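Succinyl-CoA:3-ketoacid coenzyme A transferase subunit B (Helicobacter pylori, PDB 3RRL) catalyses the transfer of coenzyme A from succinyl-CoA to a 3-oxo acid, giving a 3-oxoacyl-CoA and succinate. Local coordinates at residues V39-N44 against F85-G90; N44-I49 against P74-F79; H92-I97 against G131-I136; A96-M101 against L109-I114; G50-E55 against G66-T71. All blocks are in the same frame, centred on the assembly; numbering follows the deposited sequence.

Contact 1: residues V39-N44 against F85-G90; sequences VFQSEN and FAMIRG
Gln41 sets its CG anti to the backbone N (chi1 -163°) and bends at chi2 (-100°), which lays its carboxamide against Met87 and Ile88 of helix 81-89. This is strand-on-helix packing in the Rossmann-like alpha/beta core of the CoA-transferase fold, at the point where strand 39-42 runs out into the loop carrying Glu43, the predicted active-site residue. Gln41 NE2 stands 3.8 Å from Ile88 CD1 and 3.9 Å from the selenium (SE) of selenomethionine Met87, whose side chain, bent at chi3, slides past the glutamine in the opposite direction. The amide therefore finds apolar neighbours on the helix and takes its polar partners elsewhere: Asn20 bonds OE1, and Ser84 makes a weak bond with NE2. No hydrogen bond joins the two segments, so van der Waals contact carries the join. Glu43 points its CB at the Phe85 ring, 3.8 Å from CZ, while Ile88 CD1 lies 4.3 Å from the same Glu43 CB. Ser84 also bonds Glu43 O, placing one helix hydroxyl between the glutamine and the loop that carries Glu43. That carbonyl in turn approaches the Phe85 ring obliquely, with Glu43 O 3.8 Å from Phe85 CE2.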
# COMPACT_ATOMS: atom_id res chain seq x y z
N VAL B 39 21.99 2.47 8.29
CA VAL B 39 20.79 1.68 8.55
C VAL B 39 20.70 0.56 7.53
O VAL B 39 20.64 0.79 6.33
CB VAL B 39 19.53 2.56 8.47
CG1 VAL B 39 18.30 1.73 8.78
CG2 VAL B 39 19.66 3.72 9.44
N PHE B 40 20.73 -0.68 8.02
CA PHE B 40 20.56 -1.82 7.14
C PHE B 40 19.11 -2.24 7.05
O PHE B 40 18.42 -2.34 8.07
CB PHE B 40 21.46 -2.98 7.59
CG PHE B 40 22.92 -2.68 7.49
CD1 PHE B 40 23.54 -2.60 6.25
CD2 PHE B 40 23.69 -2.47 8.63
CE1 PHE B 40 24.89 -2.31 6.14
CE2 PHE B 40 25.04 -2.18 8.54
CZ PHE B 40 25.65 -2.11 7.29
N GLN B 41 18.64 -2.47 5.83
CA GLN B 41 17.26 -2.83 5.58
C GLN B 41 17.16 -4.32 5.31
O GLN B 41 18.01 -4.88 4.61
CB GLN B 41 16.72 -2.05 4.39
CG GLN B 41 15.20 -2.02 4.27
CD GLN B 41 14.66 -3.02 3.28
OE1 GLN B 41 15.35 -3.96 2.88
NE2 GLN B 41 13.40 -2.82 2.87
N SER B 42 16.15 -4.97 5.87
CA SER B 42 15.91 -6.38 5.60
C SER B 42 14.60 -6.46 4.83
O SER B 42 13.60 -5.86 5.25
CB SER B 42 15.82 -7.17 6.91
OG SER B 42 15.95 -8.57 6.69
N GLU B 43 14.61 -7.16 3.70
CA GLU B 43 13.49 -7.10 2.76
C GLU B 43 12.22 -7.75 3.31
O GLU B 43 11.14 -7.61 2.75
CB GLU B 43 13.88 -7.76 1.44
CG GLU B 43 14.14 -9.24 1.54
CD GLU B 43 15.19 -9.72 0.56
OE1 GLU B 43 15.84 -8.86 -0.08
OE2 GLU B 43 15.37 -10.95 0.43
N ASN B 44 12.38 -8.45 4.43
CA ASN B 44 11.27 -9.16 5.05
C ASN B 44 10.48 -8.25 5.99
O ASN B 44 9.62 -8.71 6.75
CB ASN B 44 11.71 -10.47 5.72
CG ASN B 44 12.84 -10.28 6.71
OD1 ASN B 44 13.76 -9.50 6.48
ND2 ASN B 44 12.78 -11.02 7.81
N PHE B 85 9.01 -3.54 -0.19
CA PHE B 85 9.35 -3.46 -1.59
C PHE B 85 8.92 -2.15 -2.24
O PHE B 85 9.47 -1.75 -3.26
CB PHE B 85 8.89 -4.72 -2.33
CG PHE B 85 9.78 -5.91 -2.07
CD1 PHE B 85 11.03 -5.99 -2.67
CD2 PHE B 85 9.41 -6.89 -1.18
CE1 PHE B 85 11.88 -7.04 -2.40
CE2 PHE B 85 10.26 -7.96 -0.91
CZ PHE B 85 11.50 -8.03 -1.53
N ALA B 86 7.96 -1.46 -1.62
CA ALA B 86 7.63 -0.10 -2.06
C ALA B 86 8.83 0.79 -1.76
O ALA B 86 9.19 1.65 -2.56
CB ALA B 86 6.39 0.40 -1.33
N MSE B 87 9.44 0.58 -0.61
CA MSE B 87 10.62 1.32 -0.19
C MSE B 87 11.77 1.05 -1.16
O MSE B 87 12.50 1.96 -1.58
CB MSE B 87 10.99 0.88 1.23
CG MSE B 87 12.16 1.58 1.86
SE MSE B 87 12.44 0.86 3.66
CE MSE B 87 10.60 0.88 4.26
N ILE B 88 11.93 -0.22 -1.51
CA ILE B 88 12.98 -0.63 -2.43
C ILE B 88 12.71 -0.18 -3.86
O ILE B 88 13.55 0.46 -4.49
CB ILE B 88 13.18 -2.15 -2.39
CG1 ILE B 88 13.90 -2.54 -1.10
CG2 ILE B 88 13.97 -2.62 -3.60
CD1 ILE B 88 13.82 -4.01 -0.76
N ARG B 89 11.52 -0.49 -4.37
CA ARG B 89 11.17 -0.20 -5.76
C ARG B 89 11.08 1.30 -5.98
O ARG B 89 11.34 1.79 -7.08
CB ARG B 89 9.84 -0.85 -6.12
CG ARG B 89 9.51 -0.82 -7.61
CD ARG B 89 8.04 -1.14 -7.87
NE ARG B 89 7.63 -2.42 -7.29
CZ ARG B 89 6.97 -2.56 -6.14
NH1 ARG B 89 6.64 -3.78 -5.73
NH2 ARG B 89 6.62 -1.50 -5.41
N GLY B 90 10.72 2.03 -4.93
CA GLY B 90 10.50 3.46 -5.03
C GLY B 90 11.77 4.28 -5.00
O GLY B 90 11.72 5.51 -5.06

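Contact 2: residues N44-I49 against P74-F79; sequences NGLLGI and PGASFF
Gly45 O is held from several sides by the 74-79 segment. Phe79 N donates to it at 2.8 Å, tilted 34° from the carbonyl plane, and Phe78 CA brings a CA-H contact to Gly45 O at 3.1 Å. The Phe78 ring turns its edge to the same oxygen. Beyond this point the chains pair antiparallel: Leu47 and Ser77 form the hydrogen-bonded pair, with Leu47 N reaching Ser77 O at 2.9 Å in a nearly straight bond (172°) and Ser77 N returning to Leu47 O. Leu46 and Phe78 make the neighbouring non-hydrogen-bonded pair. Here strand 76-78, outermost in the sheet within this chain, is added to strand 46-49. The turn into 46-49 carries a G1 beta bulge, Gly45 and Leu46 both facing Ser42, with Gly45 at positive phi (107°). Phe78 also makes backbone hydrogen bonds to a neighbouring subunit. On the Leu46 side of the sheet, Leu46 CD1 comes to the Phe78 ring obliquely, 3.7 Å from CE1. On the other, the Phe79 ring lies with one face over the glycine backbone, Phe79 CE1 being 3.6 Å from Gly45 C, and turns its edge to Leu47 CB and Ser77 OG. One water donates to both Asn44 O and Phe79 O, the latter at 2.8 Å, and bridges the two chains where the pairing ends.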
# COMPACT_ATOMS: atom_id res chain seq x y z
N ASN B 44 12.38 -8.45 4.43
CA ASN B 44 11.27 -9.16 5.05
C ASN B 44 10.48 -8.25 5.99
O ASN B 44 9.62 -8.71 6.75
CB ASN B 44 11.71 -10.47 5.72
CG ASN B 44 12.84 -10.28 6.71
OD1 ASN B 44 13.76 -9.50 6.48
ND2 ASN B 44 12.78 -11.02 7.81
N GLY B 45 10.76 -6.95 5.92
CA GLY B 45 9.99 -5.99 6.68
C GLY B 45 10.62 -5.32 7.88
O GLY B 45 9.93 -4.96 8.83
N LEU B 46 11.94 -5.20 7.88
CA LEU B 46 12.60 -4.44 8.92
C LEU B 46 13.54 -3.37 8.38
O LEU B 46 14.24 -3.58 7.39
CB LEU B 46 13.35 -5.37 9.86
CG LEU B 46 14.51 -4.74 10.62
CD1 LEU B 46 13.99 -3.82 11.74
CD2 LEU B 46 15.39 -5.85 11.18
N LEU B 47 13.55 -2.22 9.04
CA LEU B 47 14.57 -1.21 8.81
C LEU B 47 15.32 -1.02 10.13
O LEU B 47 14.69 -0.81 11.17
CB LEU B 47 13.91 0.10 8.36
CG LEU B 47 14.81 1.16 7.76
CD1 LEU B 47 15.58 0.60 6.57
CD2 LEU B 47 13.99 2.38 7.34
N GLY B 48 16.65 -0.99 10.10
CA GLY B 48 17.44 -1.08 11.31
C GLY B 48 17.87 -2.44 11.85
O GLY B 48 17.68 -2.76 13.02
N ILE B 49 18.43 -3.27 10.97
CA ILE B 49 19.07 -4.52 11.38
C ILE B 49 20.20 -4.29 12.39
O ILE B 49 20.92 -3.28 12.34
CB ILE B 49 19.69 -5.25 10.17
CG1 ILE B 49 18.63 -5.64 9.15
CG2 ILE B 49 20.46 -6.51 10.62
CD1 ILE B 49 19.24 -6.33 7.93
N PRO B 74 18.22 0.81 17.90
CA PRO B 74 17.26 1.84 18.30
C PRO B 74 16.77 2.61 17.07
O PRO B 74 17.58 2.95 16.21
CB PRO B 74 18.09 2.76 19.19
CG PRO B 74 19.18 1.89 19.72
CD PRO B 74 19.51 0.96 18.59
N GLY B 75 15.47 2.87 17.00
CA GLY B 75 14.92 3.59 15.86
C GLY B 75 14.62 2.67 14.69
O GLY B 75 14.35 3.12 13.57
N ALA B 76 14.67 1.36 14.94
CA ALA B 76 14.26 0.40 13.93
C ALA B 76 12.76 0.53 13.71
O ALA B 76 12.05 1.09 14.54
CB ALA B 76 14.61 -1.01 14.38
N SER B 77 12.28 0.02 12.57
CA SER B 77 10.85 -0.06 12.31
C SER B 77 10.54 -1.37 11.59
O SER B 77 11.37 -1.90 10.87
CB SER B 77 10.37 1.13 11.47
OG SER B 77 11.23 1.34 10.37
N PHE B 78 9.34 -1.89 11.82
CA PHE B 78 8.88 -3.08 11.12
C PHE B 78 7.75 -2.68 10.19
O PHE B 78 7.04 -1.70 10.45
CB PHE B 78 8.37 -4.16 12.10
CG PHE B 78 9.44 -4.72 13.00
CD1 PHE B 78 10.48 -5.47 12.48
CD2 PHE B 78 9.39 -4.54 14.37
CE1 PHE B 78 11.46 -6.00 13.31
CE2 PHE B 78 10.37 -5.06 15.20
CZ PHE B 78 11.41 -5.79 14.67
N PHE B 79 7.61 -3.41 9.09
CA PHE B 79 6.53 -3.15 8.15
C PHE B 79 6.30 -4.40 7.32
O PHE B 79 7.06 -5.37 7.42
CB PHE B 79 6.90 -1.96 7.26
CG PHE B 79 8.36 -1.89 6.94
CD1 PHE B 79 8.89 -2.63 5.90
CD2 PHE B 79 9.20 -1.08 7.69
CE1 PHE B 79 10.25 -2.56 5.60
CE2 PHE B 79 10.56 -1.01 7.40
CZ PHE B 79 11.09 -1.75 6.35
O HOH W 1 7.59 -7.98 8.42

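Contact 3: residues H92-I97 against G131-I136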
# COMPACT_ATOMS: atom_id res chain seq x y z
N HIS B 92 14.25 4.39 -2.57
CA HIS B 92 14.62 4.98 -1.28
C HIS B 92 15.89 4.39 -0.66
O HIS B 92 16.49 5.01 0.23
CB HIS B 92 13.43 4.91 -0.31
CG HIS B 92 12.18 5.53 -0.87
ND1 HIS B 92 11.84 6.84 -0.63
CD2 HIS B 92 11.22 5.02 -1.67
CE1 HIS B 92 10.71 7.12 -1.26
NE2 HIS B 92 10.31 6.03 -1.90
N ILE B 93 16.32 3.23 -1.13
CA ILE B 93 17.54 2.59 -0.63
C ILE B 93 18.76 3.13 -1.37
O ILE B 93 18.82 3.07 -2.60
CB ILE B 93 17.48 1.06 -0.80
CG1 ILE B 93 16.25 0.48 -0.10
CG2 ILE B 93 18.76 0.39 -0.29
CD1 ILE B 93 16.26 0.66 1.38
N ASP B 94 19.74 3.64 -0.64
CA ASP B 94 20.91 4.27 -1.27
C ASP B 94 21.81 3.24 -1.93
O ASP B 94 22.41 3.50 -2.96
CB ASP B 94 21.71 5.07 -0.24
CG ASP B 94 20.92 6.20 0.37
OD1 ASP B 94 20.38 7.04 -0.39
OD2 ASP B 94 20.82 6.25 1.62
N LEU B 95 21.93 2.07 -1.30
CA LEU B 95 22.89 1.09 -1.75
C LEU B 95 22.41 -0.34 -1.60
O LEU B 95 22.00 -0.76 -0.52
CB LEU B 95 24.19 1.30 -0.98
CG LEU B 95 25.37 0.44 -1.36
CD1 LEU B 95 25.66 0.64 -2.83
CD2 LEU B 95 26.55 0.87 -0.51
N ALA B 96 22.49 -1.11 -2.68
CA ALA B 96 22.25 -2.54 -2.61
C ALA B 96 23.51 -3.24 -3.07
O ALA B 96 24.02 -2.97 -4.16
CB ALA B 96 21.07 -2.93 -3.48
N ILE B 97 24.02 -4.13 -2.23
CA ILE B 97 25.19 -4.92 -2.55
C ILE B 97 24.76 -6.35 -2.78
O ILE B 97 24.01 -6.92 -1.98
CB ILE B 97 26.24 -4.84 -1.45
CG1 ILE B 97 26.57 -3.38 -1.13
CG2 ILE B 97 27.50 -5.59 -1.87
CD1 ILE B 97 27.66 -3.21 -0.10
N GLY B 131 15.68 -0.74 -8.07
CA GLY B 131 15.32 0.30 -7.12
C GLY B 131 16.46 1.05 -6.43
O GLY B 131 16.38 2.27 -6.25
N ALA B 132 17.51 0.33 -6.04
CA ALA B 132 18.60 0.93 -5.28
C ALA B 132 19.24 2.10 -6.04
O ALA B 132 19.44 2.01 -7.24
CB ALA B 132 19.65 -0.12 -4.95
N LYS B 133 19.54 3.20 -5.35
CA LYS B 133 20.18 4.34 -6.03
C LYS B 133 21.53 3.93 -6.62
O LYS B 133 21.92 4.39 -7.70
CB LYS B 133 20.36 5.53 -5.07
CG LYS B 133 19.05 6.15 -4.60
CD LYS B 133 19.30 7.27 -3.59
CE LYS B 133 18.12 7.43 -2.64
NZ LYS B 133 18.46 8.31 -1.48
N LYS B 134 22.25 3.07 -5.91
CA LYS B 134 23.46 2.49 -6.45
C LYS B 134 23.47 0.98 -6.25
O LYS B 134 23.16 0.48 -5.17
CB LYS B 134 24.71 3.10 -5.82
CG LYS B 134 25.98 2.63 -6.48
CD LYS B 134 27.22 3.24 -5.86
CE LYS B 134 28.47 2.75 -6.58
NZ LYS B 134 29.72 3.14 -5.86
N VAL B 135 23.81 0.25 -7.31
CA VAL B 135 23.88 -1.19 -7.27
C VAL B 135 25.32 -1.63 -7.41
O VAL B 135 25.95 -1.38 -8.44
CB VAL B 135 23.05 -1.82 -8.39
CG1 VAL B 135 23.29 -3.32 -8.46
CG2 VAL B 135 21.56 -1.52 -8.19
N ILE B 136 25.85 -2.27 -6.38
CA ILE B 136 27.20 -2.82 -6.40
C ILE B 136 27.16 -4.35 -6.38
O ILE B 136 26.53 -4.95 -5.52
CB ILE B 136 28.01 -2.36 -5.18
CG1 ILE B 136 28.02 -0.83 -5.09
CG2 ILE B 136 29.44 -2.91 -5.24
CD1 ILE B 136 28.70 -0.31 -3.83
O HOH W 2 16.26 7.57 0.68
O HOH W 3 15.66 1.80 -3.36
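Leu95 CD1 meets Ile136 CG1 at 3.6 Å, where their side chains cross on one face of two adjacent parallel strands. Strands 95-97 and 134-136 lie in the parallel centre of the Rossmann-like sheet, helix 125-131 being part of the crossover between them. On the opposite face Ala132, the first residue past helix 125-131, meets Ala96 CB to CB at 3.5 Å, a tight approach. Behind these contacts the backbone sets the register: Ala96 N donates to Lys134 O and Ile136 N to Ala96 O, both bonds almost straight. The pairing begins before the strands proper, with Lys133 N bonded to Ile93 O at 2.8 Å, whereas Lys134 N meets Asp94 O from above the carbonyl plane. At this end the extended Lys133 chain runs alongside Asp94, pointing the same way, and its NZ closes a salt bridge with Asp94 OD1, modelled at 2.5 Å and probably somewhat too short. Asp94 OD2 accepts from Tyr18 N, fixing the carboxylate to the strand on the other side of 95-98. Further out, a water bound to Lys133 NZ at 3.2 Å donates to His92 O at 2.6 Å.

Contact 4: residues A96-M101 against L109-I114; sequences AILGGM and LANWMI
Met101 packs the contact tightly through the end of its side chain: the selenium (SE) of this selenomethionine lies 3.4 Å from Ile114 CG1, and its CE is 3.4 Å from Asn111 C. The sharp bend at chi3 (-62°) turns CE in against the backbone from Asn111 to Met113. The join belongs to a beta-hairpin, in which strand 102-104 runs antiparallel to strand 109-114; the 96-101 segment carries the chain from strand 95-98 of the main sheet into this smaller one. Its entry is pinned by Met101 N, which donates to Ala110 O at 2.9 Å in the carbonyl plane. This tight Met101-Ile114 end is itself partly exposed, whereas the looser Leu98-Leu109 end is buried: Leu98 CD2 and Leu109 CD2 stand 4.5 Å apart, and Leu98 also leans on Val135 of the main sheet. Between the two ends the chain passes through Gly99 and Gly100, opposite Asn111, and a hydrogen bond and close backbone packing mix here. Asn111 crosses Leu98 at about a right angle, its OD1 bonded to Thr159 OG1 and its ND2 turned toward Gly99 O. Gly100 CA fits against Asn111 CB at 3.7 Å, and Leu109 CD1 approaches the same CA at 3.9 Å. Asn111 ND2 donates to Gly99 O at 3.1 Å, the oxygen tilted 21° from the amide plane.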
# COMPACT_ATOMS: atom_id res chain seq x y z
N ALA B 96 22.49 -1.11 -2.68
CA ALA B 96 22.25 -2.54 -2.61
C ALA B 96 23.51 -3.24 -3.07
O ALA B 96 24.02 -2.97 -4.16
CB ALA B 96 21.07 -2.93 -3.48
N ILE B 97 24.02 -4.13 -2.23
CA ILE B 97 25.19 -4.92 -2.55
C ILE B 97 24.76 -6.35 -2.78
O ILE B 97 24.01 -6.92 -1.98
CB ILE B 97 26.24 -4.84 -1.45
CG1 ILE B 97 26.57 -3.38 -1.13
CG2 ILE B 97 27.50 -5.59 -1.87
CD1 ILE B 97 27.66 -3.21 -0.10
N LEU B 98 25.23 -6.93 -3.88
CA LEU B 98 24.77 -8.25 -4.30
C LEU B 98 25.93 -9.11 -4.76
O LEU B 98 26.96 -8.60 -5.21
CB LEU B 98 23.76 -8.12 -5.46
CG LEU B 98 22.41 -7.44 -5.25
CD1 LEU B 98 22.45 -6.01 -5.73
CD2 LEU B 98 21.33 -8.20 -5.99
N GLY B 99 25.75 -10.43 -4.65
CA GLY B 99 26.68 -11.36 -5.25
C GLY B 99 26.26 -11.62 -6.68
O GLY B 99 25.17 -11.21 -7.08
N GLY B 100 27.10 -12.28 -7.46
CA GLY B 100 26.72 -12.65 -8.81
C GLY B 100 27.44 -13.88 -9.30
O GLY B 100 28.53 -14.22 -8.84
N MSE B 101 26.80 -14.60 -10.22
CA MSE B 101 27.46 -15.66 -10.97
C MSE B 101 28.17 -15.15 -12.23
O MSE B 101 29.24 -15.63 -12.59
CB MSE B 101 26.49 -16.79 -11.25
CG MSE B 101 25.95 -17.39 -9.96
SE MSE B 101 24.53 -18.66 -10.25
CE MSE B 101 23.23 -17.45 -11.05
N LEU B 109 23.39 -8.57 -15.05
CA LEU B 109 23.70 -9.42 -13.91
C LEU B 109 22.94 -10.74 -13.90
O LEU B 109 21.74 -10.77 -14.11
CB LEU B 109 23.47 -8.68 -12.59
CG LEU B 109 23.42 -9.55 -11.33
CD1 LEU B 109 24.79 -10.03 -10.90
CD2 LEU B 109 22.74 -8.85 -10.21
N ALA B 110 23.64 -11.83 -13.65
CA ALA B 110 22.98 -13.11 -13.47
C ALA B 110 23.32 -13.65 -12.10
O ALA B 110 24.46 -14.00 -11.84
CB ALA B 110 23.40 -14.08 -14.53
N ASN B 111 22.34 -13.71 -11.21
CA ASN B 111 22.57 -14.28 -9.89
C ASN B 111 21.49 -15.18 -9.29
O ASN B 111 21.58 -15.55 -8.14
CB ASN B 111 23.02 -13.22 -8.88
CG ASN B 111 21.87 -12.43 -8.31
OD1 ASN B 111 20.77 -12.44 -8.82
ND2 ASN B 111 22.13 -11.75 -7.22
N TRP B 112 20.47 -15.53 -10.05
CA TRP B 112 19.41 -16.34 -9.47
C TRP B 112 19.26 -17.77 -9.97
O TRP B 112 18.66 -18.59 -9.30
CB TRP B 112 18.08 -15.63 -9.59
CG TRP B 112 17.57 -15.52 -10.97
CD1 TRP B 112 17.98 -14.66 -11.92
CD2 TRP B 112 16.53 -16.30 -11.56
NE1 TRP B 112 17.28 -14.85 -13.06
CE2 TRP B 112 16.37 -15.85 -12.87
CE3 TRP B 112 15.72 -17.33 -11.11
CZ2 TRP B 112 15.44 -16.39 -13.73
CZ3 TRP B 112 14.81 -17.87 -11.96
CH2 TRP B 112 14.67 -17.40 -13.25
N MSE B 113 19.75 -18.07 -11.16
CA MSE B 113 19.53 -19.38 -11.70
C MSE B 113 20.66 -19.98 -12.54
O MSE B 113 21.25 -19.32 -13.37
CB MSE B 113 18.25 -19.33 -12.53
CG MSE B 113 18.06 -20.47 -13.48
SE MSE B 113 16.36 -20.30 -14.37
CE MSE B 113 15.35 -21.52 -13.27
N ILE B 114 20.90 -21.27 -12.35
CA ILE B 114 21.71 -22.08 -13.25
C ILE B 114 20.84 -23.22 -13.79
O ILE B 114 20.42 -24.08 -13.02
CB ILE B 114 22.93 -22.68 -12.54
CG1 ILE B 114 23.76 -21.58 -11.89
CG2 ILE B 114 23.78 -23.48 -13.52
CD1 ILE B 114 24.88 -22.10 -11.00

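Contact 5: residues G50-E55 against G66-T71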
# COMPACT_ATOMS: atom_id res chain seq x y z
N GLY B 50 20.43 -5.27 13.25
CA GLY B 50 21.35 -5.13 14.36
C GLY B 50 22.04 -6.45 14.59
O GLY B 50 21.87 -7.39 13.81
N ALA B 51 22.84 -6.52 15.64
CA ALA B 51 23.70 -7.67 15.87
C ALA B 51 22.88 -8.93 16.12
O ALA B 51 21.69 -8.85 16.40
CB ALA B 51 24.63 -7.40 17.03
N TYR B 52 23.52 -10.08 15.97
CA TYR B 52 22.94 -11.33 16.45
C TYR B 52 22.71 -11.19 17.94
O TYR B 52 23.49 -10.53 18.63
CB TYR B 52 23.88 -12.51 16.18
CG TYR B 52 24.12 -12.77 14.72
CD1 TYR B 52 23.07 -12.75 13.81
CD2 TYR B 52 25.39 -13.04 14.24
CE1 TYR B 52 23.29 -12.99 12.47
CE2 TYR B 52 25.62 -13.29 12.90
CZ TYR B 52 24.57 -13.26 12.02
OH TYR B 52 24.79 -13.50 10.68
N PRO B 53 21.63 -11.79 18.44
CA PRO B 53 21.26 -11.75 19.86
C PRO B 53 22.20 -12.55 20.75
O PRO B 53 22.82 -13.53 20.31
CB PRO B 53 19.88 -12.41 19.87
CG PRO B 53 19.86 -13.27 18.67
CD PRO B 53 20.64 -12.53 17.63
N LEU B 54 22.32 -12.12 22.00
CA LEU B 54 22.97 -12.93 23.02
C LEU B 54 22.09 -14.15 23.25
O LEU B 54 20.90 -14.12 22.97
CB LEU B 54 23.10 -12.14 24.33
CG LEU B 54 23.92 -10.85 24.30
CD1 LEU B 54 23.59 -9.95 25.50
CD2 LEU B 54 25.41 -11.15 24.23
N GLU B 55 22.68 -15.23 23.75
CA GLU B 55 21.90 -16.41 24.10
C GLU B 55 20.78 -16.00 25.04
O GLU B 55 21.01 -15.30 26.03
CB GLU B 55 22.80 -17.47 24.75
N GLY B 66 18.08 -13.99 5.48
CA GLY B 66 18.72 -15.29 5.44
C GLY B 66 18.17 -16.25 6.47
O GLY B 66 18.76 -17.29 6.73
N LYS B 67 17.03 -15.90 7.07
CA LYS B 67 16.37 -16.74 8.08
C LYS B 67 17.23 -16.92 9.33
O LYS B 67 17.09 -17.91 10.05
CB LYS B 67 15.99 -18.11 7.50
CG LYS B 67 15.45 -18.08 6.08
CD LYS B 67 14.25 -17.15 5.95
CE LYS B 67 13.66 -17.18 4.53
NZ LYS B 67 14.51 -16.48 3.52
N GLU B 68 18.11 -15.96 9.59
CA GLU B 68 18.93 -15.97 10.80
C GLU B 68 18.30 -15.11 11.89
O GLU B 68 17.70 -14.07 11.60
CB GLU B 68 20.33 -15.44 10.49
CG GLU B 68 21.02 -16.17 9.35
CD GLU B 68 22.42 -15.63 9.08
OE1 GLU B 68 22.64 -14.42 9.29
OE2 GLU B 68 23.29 -16.43 8.66
N THR B 69 18.44 -15.53 13.14
CA THR B 69 17.91 -14.75 14.25
C THR B 69 18.79 -13.54 14.51
O THR B 69 20.02 -13.65 14.58
CB THR B 69 17.81 -15.58 15.54
OG1 THR B 69 19.10 -16.13 15.86
CG2 THR B 69 16.80 -16.71 15.36
N ILE B 70 18.16 -12.38 14.66
CA ILE B 70 18.89 -11.11 14.81
C ILE B 70 18.28 -10.24 15.90
O ILE B 70 17.35 -10.64 16.59
CB ILE B 70 18.89 -10.30 13.51
CG1 ILE B 70 17.45 -10.04 13.04
CG2 ILE B 70 19.67 -11.02 12.42
CD1 ILE B 70 17.34 -9.06 11.87
N THR B 71 18.82 -9.03 16.04
CA THR B 71 18.19 -8.01 16.86
C THR B 71 17.97 -6.76 16.02
O THR B 71 18.27 -6.75 14.82
CB THR B 71 19.03 -7.63 18.08
OG1 THR B 71 20.25 -7.02 17.65
CG2 THR B 71 19.35 -8.88 18.93
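Gly50 brings its bare backbone up to Thr71, with Gly50 N 3.1 Å from Thr71 O. At Ala51 the carbonyl becomes the anchor: Thr71 OG1 donates to Ala51 O at 2.6 Å, and Thr71 N adds a weak bond to the same oxygen. Thr71 OG1 sits between its own backbone N and carbonyl carbon (chi1 65°), which brings hydroxyl and amide to one acceptor. Tyr52 then reaches back along the other segment. Its ring edge meets Ile70 CG2, its CD1 lies 3.3 Å from Thr69 O, and its OH donates to Glu68 OE1 at 2.7 Å. The hydroxyl comes from above the carboxylate plane, ring and carboxylate being turned 72° apart. Both segments belong to the long irregular excursion between strands 46-49 and 72-73, and their touching parts run 103° apart, crossing without pairing as strands. Pro53 ends the contact: its CD lies 3.3 Å from Thr69 O and 3.6 Å from Ile70 CA, and its CB meets Thr71 CG2 at 3.7 Å. A neighbouring subunit makes backbone hydrogen bonds with Pro53 here, and its backbone also bonds Thr69 OG1, while one of its basic side chains holds Tyr52 O.

Contacts 1, 2, 3 and 4 all reach the main sheet. Contact 1 holds the predicted active-site residue Glu43, and contact 2, its centre 10 Å away, shares Asn44 with it; Met87 CE and Phe79 CZ touch at 3.4 Å, joining helix 81-89 to the residue that follows strand 76-78. Contact 3, centred 10 Å from contact 1, comes later in the chain and meets it where Ile93 packs on Ile88. Contact 4 continues strand 95-98, with Leu98 N 2.9 Å from Ile136 O. Contact 5 meets contact 2 where Ile70 CD1 is 3.8 Å from Leu46 CD2. Leu98 of contact 4 and Ile70 of contact 5 have side chains about 8 and 11 Å from that of Glu43.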